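Local coordinates for major capsid protein (PDB 5J7O), which forms the double jelly-roll capsomers, each a trimer, from which the capsid of the large DNA virus Faustovirus is probably built, at residues 112-117 and 379-384; 174-179 and 334-339. All coordinates share one frame; numbering follows the deposited sequence.

Contact 1: residues 112-117 and 379-384; sequences TSASAG and SGSSID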
ATOM      1  N   THR B 112      -7.604 -27.879 -11.996  1.00 38.15           N
ATOM      2  CA  THR B 112      -8.624 -28.689 -11.350  1.00 36.35           C
ATOM      3  C   THR B 112      -9.962 -27.963 -11.380  1.00 36.77           C
ATOM      4  O   THR B 112     -10.026 -26.736 -11.487  1.00 36.42           O
ATOM      5  CB  THR B 112      -8.214 -29.026  -9.910  1.00 34.34           C
ATOM      6  OG1 THR B 112      -9.101 -30.010  -9.366  1.00 35.20           O
ATOM      7  CG2 THR B 112      -8.243 -27.780  -9.041  1.00 33.02           C
ATOM      8  N   SER B 113     -11.033 -28.749 -11.293  1.00 37.64           N
ATOM      9  CA  SER B 113     -12.388 -28.220 -11.297  1.00 37.62           C
ATOM     10  C   SER B 113     -13.274 -29.140 -10.470  1.00 35.30           C
ATOM     11  O   SER B 113     -12.901 -30.270 -10.145  1.00 36.01           O
ATOM     12  CB  SER B 113     -12.932 -28.077 -12.723  1.00 39.45           C
ATOM     13  OG  SER B 113     -13.122 -29.344 -13.329  1.00 43.95           O
ATOM     14  N   ALA B 114     -14.461 -28.643 -10.137  1.00 34.85           N
ATOM     15  CA  ALA B 114     -15.403 -29.413  -9.344  1.00 36.10           C
ATOM     16  C   ALA B 114     -16.184 -30.384 -10.226  1.00 38.80           C
ATOM     17  O   ALA B 114     -16.244 -30.245 -11.451  1.00 40.87           O
ATOM     18  CB  ALA B 114     -16.366 -28.487  -8.602  1.00 34.05           C
ATOM     19  N   SER B 115     -16.785 -31.381  -9.583  1.00 38.42           N
ATOM     20  CA  SER B 115     -17.584 -32.358 -10.304  1.00 38.88           C
ATOM     21  C   SER B 115     -18.984 -31.810 -10.568  1.00 41.09           C
ATOM     22  O   SER B 115     -19.428 -30.839  -9.951  1.00 41.07           O
ATOM     23  CB  SER B 115     -17.669 -33.673  -9.527  1.00 36.85           C
ATOM     24  OG  SER B 115     -18.414 -33.518  -8.332  1.00 35.29           O
ATOM     25  N   ALA B 116     -19.680 -32.450 -11.503  1.00 42.02           N
ATOM     26  CA  ALA B 116     -21.010 -31.994 -11.884  1.00 43.75           C
ATOM     27  C   ALA B 116     -22.022 -32.303 -10.789  1.00 46.66           C
ATOM     28  O   ALA B 116     -22.011 -33.385 -10.193  1.00 50.53           O
ATOM     29  CB  ALA B 116     -21.440 -32.648 -13.197  1.00 43.08           C
ATOM     30  N   GLY B 117     -22.906 -31.343 -10.529  1.00 44.22           N
ATOM     31  CA  GLY B 117     -23.937 -31.471  -9.525  1.00 43.62           C
ATOM     32  C   GLY B 117     -25.286 -31.039 -10.068  1.00 43.21           C
ATOM     33  O   GLY B 117     -25.550 -31.101 -11.271  1.00 42.61           O
ATOM     34  N   SER B 379     -25.623 -28.910  -5.293  1.00 43.15           N
ATOM     35  CA  SER B 379     -25.608 -30.162  -4.551  1.00 44.15           C
ATOM     36  C   SER B 379     -24.765 -31.200  -5.280  1.00 41.86           C
ATOM     37  O   SER B 379     -24.861 -31.355  -6.501  1.00 40.58           O
ATOM     38  CB  SER B 379     -27.031 -30.684  -4.355  1.00 46.85           C
ATOM     39  OG  SER B 379     -27.824 -29.754  -3.638  1.00 50.10           O
ATOM     40  N   GLY B 380     -23.932 -31.910  -4.526  1.00 42.46           N
ATOM     41  CA  GLY B 380     -23.144 -32.986  -5.099  1.00 44.92           C
ATOM     42  C   GLY B 380     -22.046 -32.549  -6.041  1.00 44.12           C
ATOM     43  O   GLY B 380     -21.649 -33.322  -6.919  1.00 45.35           O
ATOM     44  N   SER B 381     -21.545 -31.324  -5.891  1.00 41.16           N
ATOM     45  CA  SER B 381     -20.421 -30.822  -6.676  1.00 40.07           C
ATOM     46  C   SER B 381     -19.267 -30.565  -5.716  1.00 37.41           C
ATOM     47  O   SER B 381     -19.334 -29.647  -4.892  1.00 35.54           O
ATOM     48  CB  SER B 381     -20.806 -29.557  -7.442  1.00 39.87           C
ATOM     49  OG  SER B 381     -19.752 -29.132  -8.288  1.00 39.59           O
ATOM     50  N   SER B 382     -18.217 -31.375  -5.818  1.00 36.84           N
ATOM     51  CA  SER B 382     -17.123 -31.369  -4.857  1.00 38.63           C
ATOM     52  C   SER B 382     -15.788 -31.305  -5.592  1.00 37.89           C
ATOM     53  O   SER B 382     -15.726 -31.358  -6.824  1.00 39.19           O
ATOM     54  CB  SER B 382     -17.186 -32.603  -3.948  1.00 40.80           C
ATOM     55  OG  SER B 382     -17.173 -33.795  -4.713  1.00 44.79           O
ATOM     56  N   ILE B 383     -14.707 -31.196  -4.814  1.00 36.14           N
ATOM     57  CA  ILE B 383     -13.376 -31.080  -5.400  1.00 37.06           C
ATOM     58  C   ILE B 383     -12.932 -32.422  -5.976  1.00 41.70           C
ATOM     59  O   ILE B 383     -13.407 -33.495  -5.587  1.00 42.81           O
ATOM     60  CB  ILE B 383     -12.365 -30.560  -4.366  1.00 35.65           C
ATOM     61  CG1 ILE B 383     -12.211 -31.558  -3.215  1.00 34.93           C
ATOM     62  CG2 ILE B 383     -12.794 -29.199  -3.839  1.00 33.07           C
ATOM     63  CD1 ILE B 383     -11.224 -31.118  -2.151  1.00 34.67           C
ATOM     64  N   ASP B 384     -11.999 -32.352  -6.925  1.00 44.16           N
ATOM     65  CA  ASP B 384     -11.462 -33.545  -7.573  1.00 44.64           C
ATOM     66  C   ASP B 384     -10.384 -34.147  -6.679  1.00 43.64           C
ATOM     67  O   ASP B 384      -9.280 -33.603  -6.572  1.00 44.74           O
ATOM     68  CB  ASP B 384     -10.906 -33.197  -8.952  1.00 45.13           C
ATOM     69  CG  ASP B 384     -10.607 -34.428  -9.792  1.00 48.15           C
ATOM     70  OD1 ASP B 384     -10.615 -35.552  -9.246  1.00 50.17           O
ATOM     71  OD2 ASP B 384     -10.357 -34.271 -11.006  1.00 50.41           O
TER
HETATM   72  O   HOH W   1     -11.654 -30.119  -7.995  1.00 32.20           O
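Ser115 and Ser382 join two chain segments running in roughly opposite directions, their end-to-end lines 156° apart, and Ser115 N gives its hydrogen to Ser382 O at 3.0 Å, in the carbonyl plane. Beyond that one backbone bond, two further direct links use serine hydroxyls. The hydroxyl of Ser115, turned between its own N and carbonyl carbon (chi1 68°), receives a weak but nearly straight bond from Ser382 N, 3.3 Å from OG. Ser381 reaches in the other direction: with OG swung away from its N (chi1 -175°), the hydroxyl is modelled as donating to Ser115 O, at 2.4 Å, too short for its geometry to be trusted, and Ala114 CB lies against the same OG at 3.5 Å. Farther along, a water links Asp384 N, Ser113 O and Thr112 OG1 (2.9 Å), although its other two distances are doubtfully short. Asp384 packs through CB against Thr112 OG1, 3.7 Å away, while its carboxylate bonds to Thr386. The segment 379-384 belongs to the loop between strands 364-375 and 389-401; Ser381 leans on Thr172 and Ala114 on Val175, both of strand 170-177, and Gly117 pairs with Ala171 of that strand.

Contact 2: residues 174-179 and 334-339; sequences FVRYCE and FTAPGN
Strands 170-177 and 333-336 are neighbours in a small antiparallel sheet of three strands, and their pairing illustrates how a short strand, outermost within this chain's sheet, is joined by backbone bonds and flanked by rings at its two ends. Phe174 with Ala336 and Arg176 with Phe334 form hydrogen-bonded pairs on either side of the non-hydrogen-bonded pair Val175 with Thr335. Phe174 N donates to Ala336 O at 2.8 Å, whereas the return bond from Ala336 N reaches Phe174 O from well above the carbonyl plane, at 2.9 Å. In the second pair both donors lie nearly in line with the C=O they use: Phe334 N with Arg176 O (2.8 Å) and Arg176 N with Phe334 O.

After Ala336 the chain passes across one face of the Phe174 ring. Gly338 CA sits over the centre of that face, 3.5 Å from the centroid and 12° off the normal, a CH-pi contact; Asn339 N lies over the same face, 3.9 Å from CZ. With CG anti to the carbonyl carbon (chi1 -75°), Phe174 directs its ring along this backbone. At the other end, the Phe334 ring meets Cys178 CB through CE1 at 3.7 Å. Ala336 CB touches Arg176 NH1, 3.9 Å apart, on the face shared with Phe174 and Phe334.

The arginine's NE bonds to Gln284 O and its guanidinium makes a cation-pi contact with Trp465, whose helix 464-467 also touches Phe334. The chemistry is thus divided: four backbone bonds fix the register, while close approach of the glycine to an aromatic face ties the outgoing chain to the strand; Phe174 itself also packs on Leu238 of a neighbouring subunit.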
ATOM      1  N   PHE B 174     -17.676 -23.746  -8.250  1.00 34.75           N
ATOM      2  CA  PHE B 174     -16.338 -23.276  -8.565  1.00 33.95           C
ATOM      3  C   PHE B 174     -15.348 -23.794  -7.525  1.00 34.24           C
ATOM      4  O   PHE B 174     -15.726 -24.339  -6.484  1.00 36.19           O
ATOM      5  CB  PHE B 174     -16.298 -21.747  -8.632  1.00 32.95           C
ATOM      6  CG  PHE B 174     -16.912 -21.172  -9.883  1.00 33.82           C
ATOM      7  CD1 PHE B 174     -17.498 -21.993 -10.833  1.00 35.19           C
ATOM      8  CD2 PHE B 174     -16.888 -19.806 -10.113  1.00 35.56           C
ATOM      9  CE1 PHE B 174     -18.058 -21.462 -11.982  1.00 35.91           C
ATOM     10  CE2 PHE B 174     -17.445 -19.269 -11.259  1.00 37.02           C
ATOM     11  CZ  PHE B 174     -18.029 -20.099 -12.196  1.00 36.59           C
ATOM     12  N   VAL B 175     -14.063 -23.624  -7.817  1.00 32.59           N
ATOM     13  CA  VAL B 175     -13.006 -24.052  -6.913  1.00 33.45           C
ATOM     14  C   VAL B 175     -12.129 -22.858  -6.572  1.00 34.20           C
ATOM     15  O   VAL B 175     -11.977 -21.916  -7.359  1.00 32.86           O
ATOM     16  CB  VAL B 175     -12.159 -25.202  -7.500  1.00 33.07           C
ATOM     17  CG1 VAL B 175     -12.963 -26.493  -7.518  1.00 32.83           C
ATOM     18  CG2 VAL B 175     -11.679 -24.854  -8.895  1.00 33.86           C
ATOM     19  N   ARG B 176     -11.559 -22.902  -5.373  1.00 34.98           N
ATOM     20  CA  ARG B 176     -10.667 -21.865  -4.890  1.00 33.89           C
ATOM     21  C   ARG B 176      -9.602 -22.519  -4.030  1.00 32.43           C
ATOM     22  O   ARG B 176      -9.818 -23.595  -3.466  1.00 31.45           O
ATOM     23  CB  ARG B 176     -11.415 -20.809  -4.072  1.00 33.68           C
ATOM     24  CG  ARG B 176     -11.207 -20.941  -2.574  1.00 34.51           C
ATOM     25  CD  ARG B 176     -12.285 -20.208  -1.803  1.00 35.53           C
ATOM     26  NE  ARG B 176     -12.301 -18.772  -2.071  1.00 38.40           N
ATOM     27  CZ  ARG B 176     -13.350 -17.981  -1.851  1.00 40.66           C
ATOM     28  NH1 ARG B 176     -14.480 -18.486  -1.373  1.00 43.09           N
ATOM     29  NH2 ARG B 176     -13.273 -16.685  -2.115  1.00 40.13           N
ATOM     30  N   TYR B 177      -8.453 -21.862  -3.931  1.00 34.02           N
ATOM     31  CA  TYR B 177      -7.424 -22.257  -2.983  1.00 33.37           C
ATOM     32  C   TYR B 177      -7.565 -21.465  -1.688  1.00 35.21           C
ATOM     33  O   TYR B 177      -8.056 -20.332  -1.677  1.00 35.66           O
ATOM     34  CB  TYR B 177      -6.025 -22.053  -3.572  1.00 31.96           C
ATOM     35  CG  TYR B 177      -5.587 -23.176  -4.484  1.00 31.45           C
ATOM     36  CD1 TYR B 177      -5.850 -23.133  -5.848  1.00 29.99           C
ATOM     37  CD2 TYR B 177      -4.928 -24.288  -3.978  1.00 30.79           C
ATOM     38  CE1 TYR B 177      -5.458 -24.167  -6.686  1.00 31.17           C
ATOM     39  CE2 TYR B 177      -4.533 -25.325  -4.806  1.00 30.99           C
ATOM     40  CZ  TYR B 177      -4.801 -25.259  -6.157  1.00 31.44           C
ATOM     41  OH  TYR B 177      -4.409 -26.291  -6.980  1.00 30.47           O
ATOM     42  N   CYS B 178      -7.140 -22.080  -0.590  1.00 35.94           N
ATOM     43  CA  CYS B 178      -7.061 -21.351   0.663  1.00 33.15           C
ATOM     44  C   CYS B 178      -6.030 -20.232   0.543  1.00 31.56           C
ATOM     45  O   CYS B 178      -5.170 -20.236  -0.343  1.00 31.35           O
ATOM     46  CB  CYS B 178      -6.697 -22.289   1.806  1.00 33.63           C
ATOM     47  SG  CYS B 178      -4.995 -22.889   1.761  1.00 36.25           S
ATOM     48  N   GLU B 179      -6.147 -19.240   1.420  1.00 31.46           N
ATOM     49  CA  GLU B 179      -5.183 -18.150   1.415  1.00 31.16           C
ATOM     50  C   GLU B 179      -3.816 -18.668   1.837  1.00 28.29           C
ATOM     51  O   GLU B 179      -3.698 -19.494   2.748  1.00 23.53           O
ATOM     52  CB  GLU B 179      -5.638 -17.019   2.332  1.00 32.64           C
ATOM     53  CG  GLU B 179      -6.754 -16.177   1.741  1.00 34.15           C
ATOM     54  CD  GLU B 179      -6.982 -14.890   2.501  1.00 37.41           C
ATOM     55  OE1 GLU B 179      -6.775 -14.882   3.732  1.00 37.40           O
ATOM     56  OE2 GLU B 179      -7.361 -13.883   1.865  1.00 39.62           O
ATOM     57  N   PHE B 334     -10.811 -25.792  -2.081  1.00 35.75           N
ATOM     58  CA  PHE B 334     -12.153 -25.692  -1.531  1.00 36.61           C
ATOM     59  C   PHE B 334     -13.181 -25.418  -2.617  1.00 36.81           C
ATOM     60  O   PHE B 334     -12.896 -24.774  -3.630  1.00 37.96           O
ATOM     61  CB  PHE B 334     -12.243 -24.594  -0.466  1.00 36.64           C
ATOM     62  CG  PHE B 334     -11.445 -24.885   0.766  1.00 39.14           C
ATOM     63  CD1 PHE B 334     -10.097 -24.580   0.820  1.00 40.05           C
ATOM     64  CD2 PHE B 334     -12.044 -25.467   1.870  1.00 40.31           C
ATOM     65  CE1 PHE B 334      -9.357 -24.850   1.952  1.00 41.54           C
ATOM     66  CE2 PHE B 334     -11.309 -25.738   3.008  1.00 42.38           C
ATOM     67  CZ  PHE B 334      -9.964 -25.429   3.048  1.00 42.74           C
ATOM     68  N   THR B 335     -14.385 -25.929  -2.380  1.00 36.89           N
ATOM     69  CA  THR B 335     -15.545 -25.608  -3.194  1.00 36.21           C
ATOM     70  C   THR B 335     -16.061 -24.222  -2.830  1.00 35.33           C
ATOM     71  O   THR B 335     -16.018 -23.814  -1.666  1.00 34.16           O
ATOM     72  CB  THR B 335     -16.636 -26.663  -2.977  1.00 35.76           C
ATOM     73  OG1 THR B 335     -16.231 -27.905  -3.567  1.00 34.79           O
ATOM     74  CG2 THR B 335     -17.960 -26.232  -3.573  1.00 38.25           C
ATOM     75  N   ALA B 336     -16.522 -23.488  -3.834  1.00 34.14           N
ATOM     76  CA  ALA B 336     -17.143 -22.186  -3.655  1.00 34.10           C
ATOM     77  C   ALA B 336     -18.286 -22.067  -4.649  1.00 33.75           C
ATOM     78  O   ALA B 336     -18.288 -22.743  -5.682  1.00 32.55           O
ATOM     79  CB  ALA B 336     -16.134 -21.047  -3.854  1.00 34.46           C
ATOM     80  N   PRO B 337     -19.284 -21.229  -4.356  1.00 32.44           N
ATOM     81  CA  PRO B 337     -20.416 -21.088  -5.280  1.00 32.53           C
ATOM     82  C   PRO B 337     -19.962 -20.644  -6.662  1.00 32.93           C
ATOM     83  O   PRO B 337     -19.059 -19.816  -6.807  1.00 33.37           O
ATOM     84  CB  PRO B 337     -21.290 -20.023  -4.608  1.00 31.93           C
ATOM     85  CG  PRO B 337     -20.949 -20.112  -3.167  1.00 31.03           C
ATOM     86  CD  PRO B 337     -19.489 -20.463  -3.115  1.00 30.40           C
ATOM     87  N   GLY B 338     -20.595 -21.209  -7.679  1.00 31.80           N
ATOM     88  CA  GLY B 338     -20.298 -20.916  -9.068  1.00 29.68           C
ATOM     89  C   GLY B 338     -21.288 -19.942  -9.668  1.00 30.02           C
ATOM     90  O   GLY B 338     -21.712 -18.977  -9.021  1.00 25.88           O
ATOM     91  N   ASN B 339     -21.668 -20.199 -10.918  1.00 32.93           N
ATOM     92  CA  ASN B 339     -22.607 -19.337 -11.637  1.00 33.59           C
ATOM     93  C   ASN B 339     -24.050 -19.739 -11.324  1.00 37.34           C
ATOM     94  O   ASN B 339     -24.845 -20.084 -12.198  1.00 41.48           O
ATOM     95  CB  ASN B 339     -22.327 -19.385 -13.135  1.00 32.30           C
ATOM     96  CG  ASN B 339     -23.050 -18.292 -13.898  1.00 34.04           C
ATOM     97  OD1 ASN B 339     -23.377 -17.245 -13.342  1.00 36.28           O
ATOM     98  ND2 ASN B 339     -23.304 -18.533 -15.178  1.00 35.10           N
TER

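How the contacts relate
Contacts 1 and 2 lie about 10 Å apart between centres and both reach one three-stranded sheet, contact 1 through strand 116-118; strand 170-177 runs between that strand and strand 333-336. Contact 2 is nested along the chain inside the loop closed by contact 1. Val175 links them: its CG2 packs on Thr112 O at 3.6 Å and its CG1 on Ala114 N at 3.7 Å. From strand 333-336, Thr335 OG1 lies 3.7 Å from Ile383 CG2. The face of the sheet bearing Val175 and Thr335 is therefore partly covered by the segments of contact 1, while Phe174, Arg176, Phe334 and Ala336 project from the other face.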